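Long-range contact in thymidylate synthase ThyX (Streptomyces cacaoi subsp. asoensis, PDB 4P5A), which probably catalyses the flavin-dependent reductive methylation of dUMP to dTMP, with methylenetetrahydrofolate as methyl donor, as a homotetramer that binds FAD: residues L186-R196 / I209-W220. Numbering follows the deposited sequence.
Sequences LMHFLSLRTHR and IEMVAEQMETAW. With FAD (flavin-adenine dinucleotide), chain H.
Leu186 CD2 lies over one face of the Trp220 indole, 3.8 Å from the centroid of the five-membered ring, a CH-pi contact. Met187 packs its CG 3.3 Å from Trp220 CH2, its sulfur lying obliquely to the ring as a Met-aromatic contact, and Leu190 CD1 is 3.9 Å from Trp220 CZ3. Trp220 CG, anti to the backbone N (chi1 170°), places the indole against all three; an alanine here would probably open a gap beside them. Where the CA atoms of Leu190 and Ala213 are 6.1 Å apart, Phe189 CE1 comes within 3.6 Å of Ala213 CB, while Ile209 CD1 meets the phenyl edge. Arg193, the predicted active-site residue, packs CD on Ile209 CG1; its NE bonds His87 and its NH2 the bound 5-bromo-UMP. His188 NE2 donates to FAD O2P.

The looser, partly exposed side is polar. His195 N donates a nearly straight bond (171°) to Glu210 OE1, 2.7 Å away and met from above the carboxylate plane. In the modelled conformer, one of two, Arg196 forms salt bridges: NH1 to Glu210 OE1 through a weak bond, NH2 to Glu214 OE2 at 3.2 Å. A water held weakly by that NH2 donates to Glu217 OE1. Arg207 also pairs with Glu210 and Glu214, and Arg236 with Glu217.

The helices run roughly antiparallel (138°), with strand 69-77 against Leu186, Met216 and Trp220, helix 78-84 against Phe189 and Ile209, and helix 225-233 against Met187 and Leu190.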
ATOM      1  N   LEU B 186       9.137   9.957   0.649  1.00  6.82           N
ATOM      2  CA  LEU B 186      10.066  10.819  -0.070  1.00  6.51           C
ATOM      3  C   LEU B 186      11.485  10.227   0.052  1.00  5.70           C
ATOM      4  O   LEU B 186      12.170  10.185  -1.009  1.00  5.44           O
ATOM      5  CB  LEU B 186      10.052  12.280   0.503  1.00  6.32           C
ATOM      6  CG  LEU B 186      11.002  13.224  -0.280  1.00  6.28           C
ATOM      7  CD1 LEU B 186      10.661  13.319  -1.782  1.00  6.92           C
ATOM      8  CD2 LEU B 186      10.855  14.575   0.382  1.00  8.06           C
ATOM      9  N   MET B 187      11.901   9.785   1.231  1.00  5.87           N
ATOM     10  CA  MET B 187      13.277   9.216   1.342  1.00  6.71           C
ATOM     11  C   MET B 187      13.422   7.970   0.485  1.00  7.09           C
ATOM     12  O   MET B 187      14.501   7.776  -0.136  1.00  6.84           O
ATOM     13  CB  MET B 187      13.630   8.937   2.867  1.00  6.72           C
ATOM     14  CG  MET B 187      13.990  10.264   3.543  1.00  6.14           C
ATOM     15  SD  MET B 187      14.491   9.900   5.234  1.00  9.92           S
ATOM     16  CE  MET B 187      12.889   9.649   6.129  1.00 12.33           C
ATOM     17  N   HIS B 188      12.387   7.156   0.417  1.00  6.96           N
ATOM     18  CA  HIS B 188      12.523   5.906  -0.421  1.00  8.48           C
ATOM     19  C   HIS B 188      12.629   6.310  -1.882  1.00  7.75           C
ATOM     20  O   HIS B 188      13.469   5.764  -2.639  1.00  8.27           O
ATOM     21  CB  HIS B 188      11.310   5.026  -0.136  1.00  9.74           C
ATOM     22  CG  HIS B 188      11.405   3.677  -0.793  1.00 10.53           C
ATOM     23  ND1 HIS B 188      11.891   2.572  -0.136  1.00 21.78           N
ATOM     24  CD2 HIS B 188      11.100   3.287  -2.052  1.00  8.40           C
ATOM     25  CE1 HIS B 188      11.862   1.532  -0.955  1.00 14.00           C
ATOM     26  NE2 HIS B 188      11.463   1.954  -2.150  1.00 13.97           N
ATOM     27  N   PHE B 189      11.881   7.342  -2.279  1.00  8.51           N
ATOM     28  CA  PHE B 189      11.946   7.805  -3.670  1.00  9.17           C
ATOM     29  C   PHE B 189      13.331   8.439  -3.956  1.00  9.25           C
ATOM     30  O   PHE B 189      13.922   8.143  -4.992  1.00  8.63           O
ATOM     31  CB  PHE B 189      10.862   8.837  -3.831  1.00  9.40           C
ATOM     32  CG  PHE B 189      10.935   9.673  -5.073  1.00  8.60           C
ATOM     33  CD1 PHE B 189      11.517  10.942  -5.062  1.00 10.56           C
ATOM     34  CD2 PHE B 189      10.358   9.211  -6.275  1.00  7.92           C
ATOM     35  CE1 PHE B 189      11.564  11.748  -6.252  1.00  9.95           C
ATOM     36  CE2 PHE B 189      10.349  10.083  -7.462  1.00 11.16           C
ATOM     37  CZ  PHE B 189      11.001  11.335  -7.413  1.00 10.67           C
ATOM     38  N   LEU B 190      13.868   9.195  -2.993  1.00  6.74           N
ATOM     39  CA  LEU B 190      15.157   9.890  -3.248  1.00  7.86           C
ATOM     40  C   LEU B 190      16.260   8.804  -3.362  1.00  7.67           C
ATOM     41  O   LEU B 190      17.192   8.998  -4.135  1.00  7.97           O
ATOM     42  CB  LEU B 190      15.531  10.870  -2.119  1.00  6.56           C
ATOM     43  CG  LEU B 190      14.571  12.110  -2.086  1.00  7.76           C
ATOM     44  CD1 LEU B 190      14.937  12.918  -0.917  1.00 10.29           C
ATOM     45  CD2 LEU B 190      14.713  12.984  -3.376  1.00  9.12           C
ATOM     46  N   SER B 191      16.182   7.737  -2.581  1.00  6.35           N
ATOM     47  CA  SER B 191      17.249   6.672  -2.633  1.00  9.51           C
ATOM     48  C   SER B 191      17.260   6.078  -3.992  1.00  9.14           C
ATOM     49  O   SER B 191      18.309   5.701  -4.496  1.00  9.82           O
ATOM     50  CB  SER B 191      16.954   5.591  -1.606  1.00  9.27           C
ATOM     51  OG  SER B 191      18.023   4.667  -1.511  1.00  9.92           O
ATOM     52  N   LEU B 192      16.124   6.025  -4.656  1.00  8.95           N
ATOM     53  CA  LEU B 192      16.091   5.322  -6.003  1.00  9.49           C
ATOM     54  C   LEU B 192      16.253   6.324  -7.185  1.00 10.78           C
ATOM     55  O   LEU B 192      16.725   5.959  -8.255  1.00 11.26           O
ATOM     56  CB  LEU B 192      14.714   4.626  -6.185  1.00  7.75           C
ATOM     57  CG  LEU B 192      14.541   3.410  -5.333  1.00  9.63           C
ATOM     58  CD1 LEU B 192      12.935   3.034  -5.335  1.00  9.81           C
ATOM     59  CD2 LEU B 192      15.439   2.245  -5.884  1.00 12.08           C
ATOM     60  N   ARG B 193      15.809   7.566  -7.012  1.00 10.40           N
ATOM     61  CA  ARG B 193      15.677   8.531  -8.123  1.00  9.48           C
ATOM     62  C   ARG B 193      16.772   9.625  -8.045  1.00  9.79           C
ATOM     63  O   ARG B 193      16.668  10.638  -8.748  1.00 10.90           O
ATOM     64  CB  ARG B 193      14.302   9.203  -8.176  1.00  9.68           C
ATOM     65  CG  ARG B 193      13.206   8.191  -8.342  1.00  9.36           C
ATOM     66  CD  ARG B 193      13.341   7.288  -9.601  1.00 10.55           C
ATOM     67  NE  ARG B 193      12.084   6.457  -9.801  1.00  9.43           N
ATOM     68  CZ  ARG B 193      11.920   5.702 -10.888  1.00  9.68           C
ATOM     69  NH1 ARG B 193      12.913   5.648 -11.854  1.00 10.23           N
ATOM     70  NH2 ARG B 193      10.778   5.033 -11.050  1.00  6.44           N
ATOM     71  N   THR B 194      17.797   9.403  -7.240  1.00 10.77           N
ATOM     72  CA  THR B 194      18.996  10.253  -7.368  1.00 12.10           C
ATOM     73  C   THR B 194      20.204   9.315  -7.544  1.00 13.98           C
ATOM     74  O   THR B 194      20.284   8.211  -6.933  1.00 14.30           O
ATOM     75  CB  THR B 194      19.233  11.162  -6.194  1.00 12.48           C
ATOM     76  OG1 THR B 194      19.341  10.382  -4.992  1.00 13.64           O
ATOM     77  CG2 THR B 194      18.151  12.172  -6.079  1.00 10.87           C
ATOM     78  N   HIS B 195      21.163   9.781  -8.368  1.00 14.46           N
ATOM     79  CA  HIS B 195      22.413   8.986  -8.586  1.00 17.98           C
ATOM     80  C   HIS B 195      23.517   9.625  -7.727  1.00 18.80           C
ATOM     81  O   HIS B 195      24.052  10.657  -8.093  1.00 17.55           O
ATOM     82  CB  HIS B 195      22.806   9.098 -10.060  1.00 20.51           C
ATOM     83  CG  HIS B 195      24.104   8.411 -10.366  1.00 23.18           C
ATOM     84  ND1 HIS B 195      25.291   9.102 -10.547  1.00 34.71           N
ATOM     85  CD2 HIS B 195      24.413   7.093 -10.482  1.00 25.04           C
ATOM     86  CE1 HIS B 195      26.279   8.237 -10.757  1.00 34.78           C
ATOM     87  NE2 HIS B 195      25.771   7.012 -10.740  1.00 29.10           N
ATOM     88  N   ARG B 196      23.858   8.984  -6.625  0.55 18.45           N
ATOM     89  CA  ARG B 196      24.819   9.511  -5.692  0.55 19.29           C
ATOM     90  C   ARG B 196      25.900   8.470  -5.431  0.55 21.44           C
ATOM     91  O   ARG B 196      25.672   7.515  -4.670  0.55 19.61           O
ATOM     92  CB  ARG B 196      24.133   9.898  -4.397  0.55 19.73           C
ATOM     93  CG  ARG B 196      23.165  11.040  -4.626  0.55 17.97           C
ATOM     94  CD  ARG B 196      23.907  12.345  -5.016  0.55 13.87           C
ATOM     95  NE  ARG B 196      22.883  13.376  -5.100  0.55 18.80           N
ATOM     96  CZ  ARG B 196      22.189  13.698  -6.177  0.55 19.72           C
ATOM     97  NH1 ARG B 196      22.414  13.177  -7.399  0.55 17.18           N
ATOM     98  NH2 ARG B 196      21.303  14.614  -6.026  0.55 16.34           N
ATOM     99  N   ILE B 209      13.981  12.445 -14.216  1.00  6.62           N
ATOM    100  CA  ILE B 209      13.401  12.213 -12.891  1.00  7.68           C
ATOM    101  C   ILE B 209      14.311  12.590 -11.757  1.00  8.77           C
ATOM    102  O   ILE B 209      13.844  13.074 -10.701  1.00  7.48           O
ATOM    103  CB  ILE B 209      12.811  10.726 -12.745  1.00  8.18           C
ATOM    104  CG1 ILE B 209      12.019  10.575 -11.418  1.00  7.36           C
ATOM    105  CG2 ILE B 209      13.990   9.736 -12.729  1.00  7.56           C
ATOM    106  CD1 ILE B 209      10.716  11.435 -11.467  1.00  8.40           C
ATOM    107  N   GLU B 210      15.611  12.529 -12.036  1.00  9.42           N
ATOM    108  CA  GLU B 210      16.573  12.971 -11.021  1.00  9.96           C
ATOM    109  C   GLU B 210      16.411  14.477 -10.809  1.00 11.88           C
ATOM    110  O   GLU B 210      16.574  14.944  -9.689  1.00 11.56           O
ATOM    111  CB  GLU B 210      17.994  12.627 -11.420  1.00 11.39           C
ATOM    112  CG  GLU B 210      18.997  12.994 -10.279  1.00 13.88           C
ATOM    113  CD  GLU B 210      20.426  12.606 -10.660  1.00 22.04           C
ATOM    114  OE1 GLU B 210      21.072  12.164  -9.736  1.00 17.52           O
ATOM    115  OE2 GLU B 210      20.906  12.822 -11.834  1.00 20.35           O
ATOM    116  N   MET B 211      16.177  15.257 -11.871  1.00 11.59           N
ATOM    117  CA  MET B 211      15.897  16.694 -11.678  1.00 11.97           C
ATOM    118  C   MET B 211      14.685  16.985 -10.818  1.00 11.83           C
ATOM    119  O   MET B 211      14.687  17.926 -10.018  1.00 12.68           O
ATOM    120  CB  MET B 211      15.754  17.372 -13.045  1.00 12.90           C
ATOM    121  CG  MET B 211      17.074  17.252 -13.886  1.00 14.76           C
ATOM    122  SD  MET B 211      16.706  17.713 -15.612  1.00 22.88           S
ATOM    123  CE  MET B 211      16.202  19.427 -15.436  1.00 29.74           C
ATOM    124  N   VAL B 212      13.638  16.183 -10.992  1.00 10.29           N
ATOM    125  CA  VAL B 212      12.457  16.284 -10.102  1.00  8.75           C
ATOM    126  C   VAL B 212      12.902  16.021  -8.706  1.00  8.44           C
ATOM    127  O   VAL B 212      12.540  16.800  -7.743  1.00  9.44           O
ATOM    128  CB  VAL B 212      11.355  15.263 -10.532  1.00  7.94           C
ATOM    129  CG1 VAL B 212      10.190  15.221  -9.472  1.00  9.50           C
ATOM    130  CG2 VAL B 212      10.800  15.603 -11.976  1.00  8.06           C
ATOM    131  N   ALA B 213      13.569  14.855  -8.511  1.00  9.00           N
ATOM    132  CA  ALA B 213      13.964  14.435  -7.158  1.00  8.87           C
ATOM    133  C   ALA B 213      14.848  15.511  -6.479  1.00  9.47           C
ATOM    134  O   ALA B 213      14.688  15.730  -5.282  1.00 10.03           O
ATOM    135  CB  ALA B 213      14.765  13.130  -7.224  1.00  8.29           C
ATOM    136  N   GLU B 214      15.816  16.109  -7.201  1.00  9.43           N
ATOM    137  CA  GLU B 214      16.709  17.069  -6.519  1.00 10.11           C
ATOM    138  C   GLU B 214      15.943  18.299  -6.030  1.00 11.33           C
ATOM    139  O   GLU B 214      16.207  18.818  -4.952  1.00  9.81           O
ATOM    140  CB  GLU B 214      17.878  17.521  -7.501  1.00 10.14           C
ATOM    141  CG  GLU B 214      18.779  16.359  -7.771  1.00 15.92           C
ATOM    142  CD  GLU B 214      19.771  16.589  -8.955  1.00 22.26           C
ATOM    143  OE1 GLU B 214      19.481  17.458  -9.865  1.00 21.65           O
ATOM    144  OE2 GLU B 214      20.802  15.865  -8.933  1.00 23.97           O
ATOM    145  N   GLN B 215      14.940  18.704  -6.765  1.00 10.16           N
ATOM    146  CA  GLN B 215      14.190  19.869  -6.338  1.00 11.01           C
ATOM    147  C   GLN B 215      13.294  19.539  -5.151  1.00  9.21           C
ATOM    148  O   GLN B 215      13.056  20.387  -4.300  1.00  9.80           O
ATOM    149  CB  GLN B 215      13.387  20.441  -7.517  1.00 11.24           C
ATOM    150  CG  GLN B 215      14.286  21.011  -8.659  1.00 13.71           C
ATOM    151  CD  GLN B 215      13.370  21.536  -9.800  1.00 17.88           C
ATOM    152  OE1 GLN B 215      12.492  22.385  -9.582  1.00 19.83           O
ATOM    153  NE2 GLN B 215      13.496  20.944 -10.961  1.00 22.06           N
ATOM    154  N   MET B 216      12.722  18.325  -5.165  1.00  9.64           N
ATOM    155  CA  MET B 216      11.921  17.931  -4.037  1.00  8.89           C
ATOM    156  C   MET B 216      12.817  17.929  -2.816  1.00  9.29           C
ATOM    157  O   MET B 216      12.418  18.281  -1.716  1.00  7.53           O
ATOM    158  CB  MET B 216      11.337  16.502  -4.277  1.00  6.95           C
ATOM    159  CG  MET B 216      10.169  16.638  -5.238  1.00  8.80           C
ATOM    160  SD  MET B 216       9.622  14.920  -5.590  1.00 10.81           S
ATOM    161  CE  MET B 216       8.116  15.229  -6.549  1.00  9.78           C
ATOM    162  N   GLU B 217      13.981  17.326  -2.939  1.00  7.67           N
ATOM    163  CA  GLU B 217      14.897  17.209  -1.772  1.00  8.69           C
ATOM    164  C   GLU B 217      15.311  18.553  -1.200  1.00  8.33           C
ATOM    165  O   GLU B 217      15.403  18.710   0.018  1.00  9.57           O
ATOM    166  CB  GLU B 217      16.150  16.391  -2.197  1.00  9.36           C
ATOM    167  CG  GLU B 217      17.082  16.129  -0.993  1.00 10.10           C
ATOM    168  CD  GLU B 217      18.165  15.068  -1.262  1.00 15.79           C
ATOM    169  OE1 GLU B 217      18.178  14.431  -2.355  1.00 15.74           O
ATOM    170  OE2 GLU B 217      18.965  14.850  -0.334  1.00 18.53           O
ATOM    171  N   THR B 218      15.615  19.469  -2.092  1.00 10.49           N
ATOM    172  CA  THR B 218      15.990  20.840  -1.665  1.00 11.12           C
ATOM    173  C   THR B 218      14.845  21.487  -0.873  1.00 11.48           C
ATOM    174  O   THR B 218      15.085  22.073   0.233  1.00 12.72           O
ATOM    175  CB  THR B 218      16.294  21.685  -2.914  1.00 11.11           C
ATOM    176  OG1 THR B 218      17.499  21.188  -3.518  1.00 13.65           O
ATOM    177  CG2 THR B 218      16.476  23.223  -2.453  1.00 14.28           C
ATOM    178  N   ALA B 219      13.617  21.306  -1.334  1.00 11.16           N
ATOM    179  CA  ALA B 219      12.462  21.812  -0.565  1.00 10.58           C
ATOM    180  C   ALA B 219      12.316  21.102   0.779  1.00 12.99           C
ATOM    181  O   ALA B 219      12.110  21.687   1.825  1.00 12.70           O
ATOM    182  CB  ALA B 219      11.128  21.724  -1.375  1.00 11.24           C
ATOM    183  N   TRP B 220      12.378  19.777   0.770  1.00  9.47           N
ATOM    184  CA  TRP B 220      12.187  18.996   1.978  1.00  9.82           C
ATOM    185  C   TRP B 220      13.299  19.333   3.023  1.00  9.51           C
ATOM    186  O   TRP B 220      13.054  19.367   4.217  1.00  9.01           O
ATOM    187  CB  TRP B 220      12.284  17.520   1.612  1.00  8.19           C
ATOM    188  CG  TRP B 220      12.339  16.540   2.783  1.00  7.05           C
ATOM    189  CD1 TRP B 220      11.474  16.442   3.847  1.00  7.89           C
ATOM    190  CD2 TRP B 220      13.351  15.556   2.995  1.00  8.73           C
ATOM    191  NE1 TRP B 220      11.857  15.385   4.643  1.00  7.74           N
ATOM    192  CE2 TRP B 220      12.999  14.829   4.167  1.00 11.03           C
ATOM    193  CE3 TRP B 220      14.495  15.145   2.263  1.00 14.27           C
ATOM    194  CZ2 TRP B 220      13.800  13.798   4.670  1.00 10.72           C
ATOM    195  CZ3 TRP B 220      15.230  14.134   2.732  1.00 13.74           C
ATOM    196  CH2 TRP B 220      14.894  13.452   3.926  1.00 13.78           C
TER
HETATM  197  PA  FAD H 302       6.958   1.948  -4.089  1.00  9.96           P
HETATM  198  O1A FAD H 302       6.881   3.308  -3.538  1.00 10.42           O
HETATM  199  O2A FAD H 302       6.021   1.456  -5.060  1.00  8.49           O
HETATM  200  O5B FAD H 302       7.029   0.962  -2.888  1.00 10.01           O
HETATM  201  C5B FAD H 302       7.951   1.211  -1.753  1.00  9.08           C
HETATM  202  C4B FAD H 302       8.205  -0.066  -0.997  1.00  9.19           C
HETATM  203  O4B FAD H 302       6.941  -0.580  -0.530  1.00 12.77           O
HETATM  204  C3B FAD H 302       8.737  -1.153  -1.876  1.00  8.32           C
HETATM  205  O3B FAD H 302      10.176  -1.053  -2.005  1.00 12.46           O
HETATM  206  C2B FAD H 302       8.349  -2.442  -1.131  1.00 11.43           C
HETATM  207  O2B FAD H 302       9.229  -2.526   0.049  1.00 13.99           O
HETATM  208  C1B FAD H 302       6.934  -2.060  -0.595  1.00  9.89           C
HETATM  209  N9A FAD H 302       5.818  -2.460  -1.472  1.00 10.62           N
HETATM  210  C8A FAD H 302       4.858  -1.639  -1.933  1.00 11.13           C
HETATM  211  N7A FAD H 302       3.942  -2.324  -2.616  1.00 10.08           N
HETATM  212  C5A FAD H 302       4.309  -3.665  -2.528  1.00  9.40           C
HETATM  213  C6A FAD H 302       3.796  -4.898  -3.003  1.00 11.57           C
HETATM  214  N6A FAD H 302       2.628  -4.985  -3.714  1.00  9.37           N
HETATM  215  N1A FAD H 302       4.508  -6.035  -2.711  1.00 11.46           N
HETATM  216  C2A FAD H 302       5.630  -6.018  -1.954  1.00  9.83           C
HETATM  217  N3A FAD H 302       6.156  -4.859  -1.480  1.00 11.72           N
HETATM  218  C4A FAD H 302       5.529  -3.692  -1.807  1.00 11.77           C
HETATM  219  N1  FAD H 302      10.113  -0.798 -13.752  1.00  7.63           N
HETATM  220  C2  FAD H 302       9.668  -1.632 -14.745  1.00 12.73           C
HETATM  221  O2  FAD H 302       8.489  -1.884 -14.936  1.00  9.89           O
HETATM  222  N3  FAD H 302      10.573  -2.095 -15.671  1.00 11.69           N
HETATM  223  C4  FAD H 302      11.913  -1.736 -15.604  1.00 12.09           C
HETATM  224  O4  FAD H 302      12.679  -2.267 -16.454  1.00 13.23           O
HETATM  225  C4X FAD H 302      12.366  -0.900 -14.567  1.00 12.48           C
HETATM  226  N5  FAD H 302      13.730  -0.599 -14.351  1.00 14.50           N
HETATM  227  C5X FAD H 302      14.075   0.405 -13.398  1.00 16.95           C
HETATM  228  C6  FAD H 302      15.363   0.977 -13.286  1.00 16.50           C
HETATM  229  C7  FAD H 302      15.682   1.943 -12.319  1.00 19.19           C
HETATM  230  C7M FAD H 302      17.134   2.452 -12.340  1.00 20.19           C
HETATM  231  C8  FAD H 302      14.718   2.478 -11.418  1.00 14.12           C
HETATM  232  C8M FAD H 302      15.059   3.509 -10.297  1.00 15.32           C
HETATM  233  C9  FAD H 302      13.413   1.940 -11.518  1.00 16.19           C
HETATM  234  C9A FAD H 302      13.091   0.960 -12.529  1.00 12.03           C
HETATM  235  N10 FAD H 302      11.775   0.433 -12.620  1.00 14.35           N
HETATM  236  C10 FAD H 302      11.443  -0.444 -13.655  1.00 13.81           C
HETATM  237  C1' FAD H 302      10.681   0.959 -11.752  1.00 11.77           C
HETATM  238  C2' FAD H 302      10.876   0.081 -10.437  1.00 13.17           C
HETATM  239  O2' FAD H 302      10.599  -1.333 -10.661  1.00 11.89           O
HETATM  240  C3' FAD H 302       9.830   0.488  -9.367  1.00  9.97           C
HETATM  241  O3' FAD H 302       8.477   0.468  -9.856  1.00 12.66           O
HETATM  242  C4' FAD H 302      10.104   1.987  -8.817  1.00 12.78           C
HETATM  243  O4' FAD H 302      11.475   2.163  -8.682  1.00 14.98           O
HETATM  244  C5' FAD H 302       9.358   2.160  -7.468  1.00 10.51           C
HETATM  245  O5' FAD H 302      10.117   1.459  -6.461  1.00  9.42           O
HETATM  246  P   FAD H 302       9.284   0.666  -5.327  1.00 10.40           P
HETATM  247  O1P FAD H 302       8.356  -0.371  -5.873  1.00  9.50           O
HETATM  248  O2P FAD H 302      10.323   0.148  -4.418  1.00 11.40           O
HETATM  249  O3P FAD H 302       8.411   1.797  -4.634  1.00 10.78           O
HETATM  250  O   HOH W   1      19.450  15.683  -4.288  1.00 23.11           O